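PDB 5FFJ: endonuclease and methylase LlaGI from Lactococcus lactis, which recognises a specific DNA sequence and, in the full-length Type ISP restriction-modification enzyme, probably couples adenine-N6 methylation with ATP-driven, helicase-like motor activity and DNA cleavage. Local coordinates for residues Lys886-Thr891 and Ser930-Arg935. Residues are numbered along the deposited sequence; the frame is centred on the assembly and turned at random.
Sequences KNSKTT and SADGLR. With nucleotides of chain B.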
loop_
_atom_site.group_PDB
_atom_site.type_symbol
_atom_site.label_atom_id
_atom_site.label_comp_id
_atom_site.label_asym_id
_atom_site.label_seq_id
_atom_site.Cartn_x
_atom_site.Cartn_y
_atom_site.Cartn_z
ATOM N N LYS A 886 -7.717 20.135 -23.832
ATOM C CA LYS A 886 -8.309 21.070 -24.780
ATOM C C LYS A 886 -9.228 20.363 -25.774
ATOM O O LYS A 886 -10.295 20.874 -26.113
ATOM C CB LYS A 886 -7.210 21.826 -25.532
ATOM C CG LYS A 886 -7.732 22.864 -26.516
ATOM N N ASN A 887 -8.814 19.187 -26.233
ATOM C CA ASN A 887 -9.569 18.451 -27.242
ATOM C C ASN A 887 -10.768 17.693 -26.676
ATOM O O ASN A 887 -11.514 17.058 -27.424
ATOM C CB ASN A 887 -8.648 17.466 -27.965
ATOM C CG ASN A 887 -7.599 18.159 -28.808
ATOM O OD1 ASN A 887 -7.901 18.726 -29.860
ATOM N ND2 ASN A 887 -6.352 18.110 -28.356
ATOM N N SER A 888 -10.957 17.764 -25.362
ATOM C CA SER A 888 -12.008 16.996 -24.705
ATOM C C SER A 888 -13.334 17.750 -24.666
ATOM O O SER A 888 -13.361 18.983 -24.674
ATOM C CB SER A 888 -11.581 16.627 -23.285
ATOM O OG SER A 888 -12.362 15.558 -22.786
ATOM N N LYS A 889 -14.428 16.995 -24.621
ATOM C CA LYS A 889 -15.774 17.557 -24.561
ATOM C C LYS A 889 -16.356 17.450 -23.152
ATOM O O LYS A 889 -17.558 17.640 -22.960
ATOM C CB LYS A 889 -16.705 16.832 -25.543
ATOM C CG LYS A 889 -16.202 16.743 -26.977
ATOM C CD LYS A 889 -16.559 17.983 -27.783
ATOM C CE LYS A 889 -15.795 18.024 -29.099
ATOM N NZ LYS A 889 -16.297 19.089 -30.013
ATOM N N THR A 890 -15.508 17.153 -22.171
ATOM C CA THR A 890 -15.991 16.646 -20.886
ATOM C C THR A 890 -16.184 17.688 -19.773
ATOM O O THR A 890 -17.217 17.674 -19.103
ATOM C CB THR A 890 -15.040 15.546 -20.354
ATOM O OG1 THR A 890 -15.593 14.972 -19.164
ATOM C CG2 THR A 890 -13.650 16.099 -20.054
ATOM N N THR A 891 -15.210 18.577 -19.584
ATOM C CA THR A 891 -15.155 19.507 -18.434
ATOM C C THR A 891 -14.785 18.823 -17.110
ATOM O O THR A 891 -14.614 19.494 -16.091
ATOM C CB THR A 891 -16.489 20.270 -18.209
ATOM O OG1 THR A 891 -17.537 19.359 -17.851
ATOM C CG2 THR A 891 -16.880 21.051 -19.451
ATOM N N SER A 930 -13.428 10.879 -20.362
ATOM C CA SER A 930 -12.563 12.054 -20.342
ATOM C C SER A 930 -11.285 11.881 -21.164
ATOM O O SER A 930 -10.389 12.723 -21.097
ATOM C CB SER A 930 -12.200 12.406 -18.897
ATOM O OG SER A 930 -11.509 11.341 -18.266
ATOM N N ALA A 931 -11.207 10.808 -21.947
ATOM C CA ALA A 931 -10.021 10.535 -22.758
ATOM C C ALA A 931 -10.285 10.722 -24.252
ATOM O O ALA A 931 -9.459 10.344 -25.081
ATOM C CB ALA A 931 -9.517 9.126 -22.496
ATOM N N ASP A 932 -11.428 11.305 -24.596
ATOM C CA ASP A 932 -11.758 11.540 -25.998
ATOM C C ASP A 932 -10.756 12.496 -26.637
ATOM O O ASP A 932 -10.479 12.408 -27.832
ATOM C CB ASP A 932 -13.175 12.096 -26.138
ATOM C CG ASP A 932 -13.370 13.392 -25.378
ATOM O OD1 ASP A 932 -12.802 13.522 -24.273
ATOM O OD2 ASP A 932 -14.087 14.281 -25.887
ATOM N N GLY A 933 -10.214 13.408 -25.835
ATOM C CA GLY A 933 -9.222 14.353 -26.314
ATOM C C GLY A 933 -7.870 13.697 -26.515
ATOM O O GLY A 933 -7.180 13.962 -27.499
ATOM N N LEU A 934 -7.491 12.838 -25.574
ATOM C CA LEU A 934 -6.235 12.108 -25.665
ATOM C C LEU A 934 -6.205 11.257 -26.927
ATOM O O LEU A 934 -5.178 11.161 -27.596
ATOM C CB LEU A 934 -6.035 11.232 -24.427
ATOM C CG LEU A 934 -4.848 10.265 -24.439
ATOM C CD1 LEU A 934 -3.547 10.976 -24.766
ATOM C CD2 LEU A 934 -4.740 9.574 -23.093
ATOM N N ARG A 935 -7.340 10.647 -27.254
ATOM C CA ARG A 935 -7.442 9.819 -28.450
ATOM C C ARG A 935 -7.415 10.682 -29.708
ATOM O O ARG A 935 -6.980 10.233 -30.769
ATOM C CB ARG A 935 -8.718 8.971 -28.413
ATOM C CG ARG A 935 -8.746 7.951 -27.284
ATOM C CD ARG A 935 -9.884 6.957 -27.441
ATOM N NE ARG A 935 -11.205 7.577 -27.342
ATOM C CZ ARG A 935 -11.838 7.827 -26.198
ATOM N NH1 ARG A 935 -11.274 7.525 -25.035
ATOM N NH2 ARG A 935 -13.041 8.387 -26.215
ATOM P P DC B 9 -13.894 8.360 -17.271
ATOM O OP1 DC B 9 -13.476 9.564 -18.024
ATOM O OP2 DC B 9 -14.761 7.361 -17.933
ATOM O "O5'" DC B 9 -12.600 7.596 -16.707
ATOM C "C5'" DC B 9 -11.533 8.342 -16.113
ATOM C "C4'" DC B 9 -11.155 7.785 -14.746
ATOM O "O4'" DC B 9 -12.211 8.078 -13.781
ATOM C "C3'" DC B 9 -10.950 6.264 -14.692
ATOM O "O3'" DC B 9 -9.731 5.949 -14.023
ATOM C "C2'" DC B 9 -12.172 5.768 -13.925
ATOM C "C1'" DC B 9 -12.427 6.931 -12.988
ATOM N N1 DC B 9 -13.818 6.985 -12.392
ATOM C C2 DC B 9 -13.982 7.223 -11.018
ATOM O O2 DC B 9 -12.984 7.385 -10.306
ATOM N N3 DC B 9 -15.239 7.269 -10.503
ATOM C C4 DC B 9 -16.296 7.090 -11.297
ATOM N N4 DC B 9 -17.515 7.148 -10.744
ATOM C C5 DC B 9 -16.150 6.848 -12.693
ATOM C C6 DC B 9 -14.907 6.804 -13.193
ATOM P P DT B 8 -18.410 12.876 -17.461
ATOM O OP1 DT B 8 -18.084 13.199 -18.869
ATOM O OP2 DT B 8 -19.744 12.322 -17.139
ATOM O "O5'" DT B 8 -17.312 11.859 -16.892
ATOM C "C5'" DT B 8 -15.959 12.292 -16.704
ATOM C "C4'" DT B 8 -15.145 11.247 -15.955
ATOM O "O4'" DT B 8 -15.122 11.576 -14.528
ATOM C "C3'" DT B 8 -15.697 9.828 -16.021
ATOM O "O3'" DT B 8 -14.645 8.867 -15.943
ATOM C "C2'" DT B 8 -16.594 9.797 -14.796
ATOM C "C1'" DT B 8 -15.703 10.508 -13.792
ATOM N N1 DT B 8 -16.404 11.061 -12.567
ATOM C C2 DT B 8 -15.672 11.273 -11.418
ATOM O O2 DT B 8 -14.481 11.039 -11.331
ATOM N N3 DT B 8 -16.385 11.778 -10.367
ATOM C C4 DT B 8 -17.724 12.082 -10.339
ATOM O O4 DT B 8 -18.259 12.531 -9.337
ATOM C C5 DT B 8 -18.443 11.831 -11.570
ATOM C C7 DT B 8 -19.918 12.118 -11.668
ATOM C C6 DT B 8 -17.757 11.338 -12.612
#
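Ser-888 and Lys-889 are gripped together by the carboxylate of Asp-932, which, in the Rossmann-like methyltransferase fold, joins the loop after helix 874-885 to the start of helix 932-941, beside the bound DNA. Two hydrogen bonds define this polar core. Ser-888 OG donates to Asp-932 OD1 at 2.6 Å, while the backbone N of Lys-889 reaches Asp-932 OD2 at 3.0 Å with a moderately bent N-H...O angle of 144°. Both acceptors use their syn lone pairs, so the carboxylate holds a hydroxyl and an amide side by side in a bidentate manner. Lys-889 also lays its CG 3.4 Å from Asp-932 OD2, the oxygen its own N-H touches, but the chain bends at chi2 and carries the ammonium away. The carboxylate's position follows from chi1 of 58°, which sets CG between the Asp-932 backbone N and carbonyl carbon and turns the oxygens toward the 886-891 loop. Replacing Asp-932 by an alanine would probably leave Ser-888 OG and Lys-889 N without these acceptors and let the 886-891 loop shift relative to the helix.

Van der Waals contacts flank the carboxylate. Gly-933 presents a bare backbone to Asn-887, whose CB lies 3.6 Å from Gly-933 CA; the amide oxygen OD1 of Asn-887 instead accepts a hydrogen bond from Lys-936. Thr-890 CG2 meets Ser-930 CB at 4.1 Å.

DNA binding uses the same neighbourhood. Thr-890 OG1 lies 3.1 Å from OP1 of DT8 of chain B, with Ser-892 O also within reach. At the next phosphate, OP1 of DC9 of chain B receives two hydrogen bonds from one residue, from Ser-930 OG and Ser-930 N, both at 2.7 Å. The Ser-930 N-H, at 155°, points straighter at its acceptor than that of Lys-889.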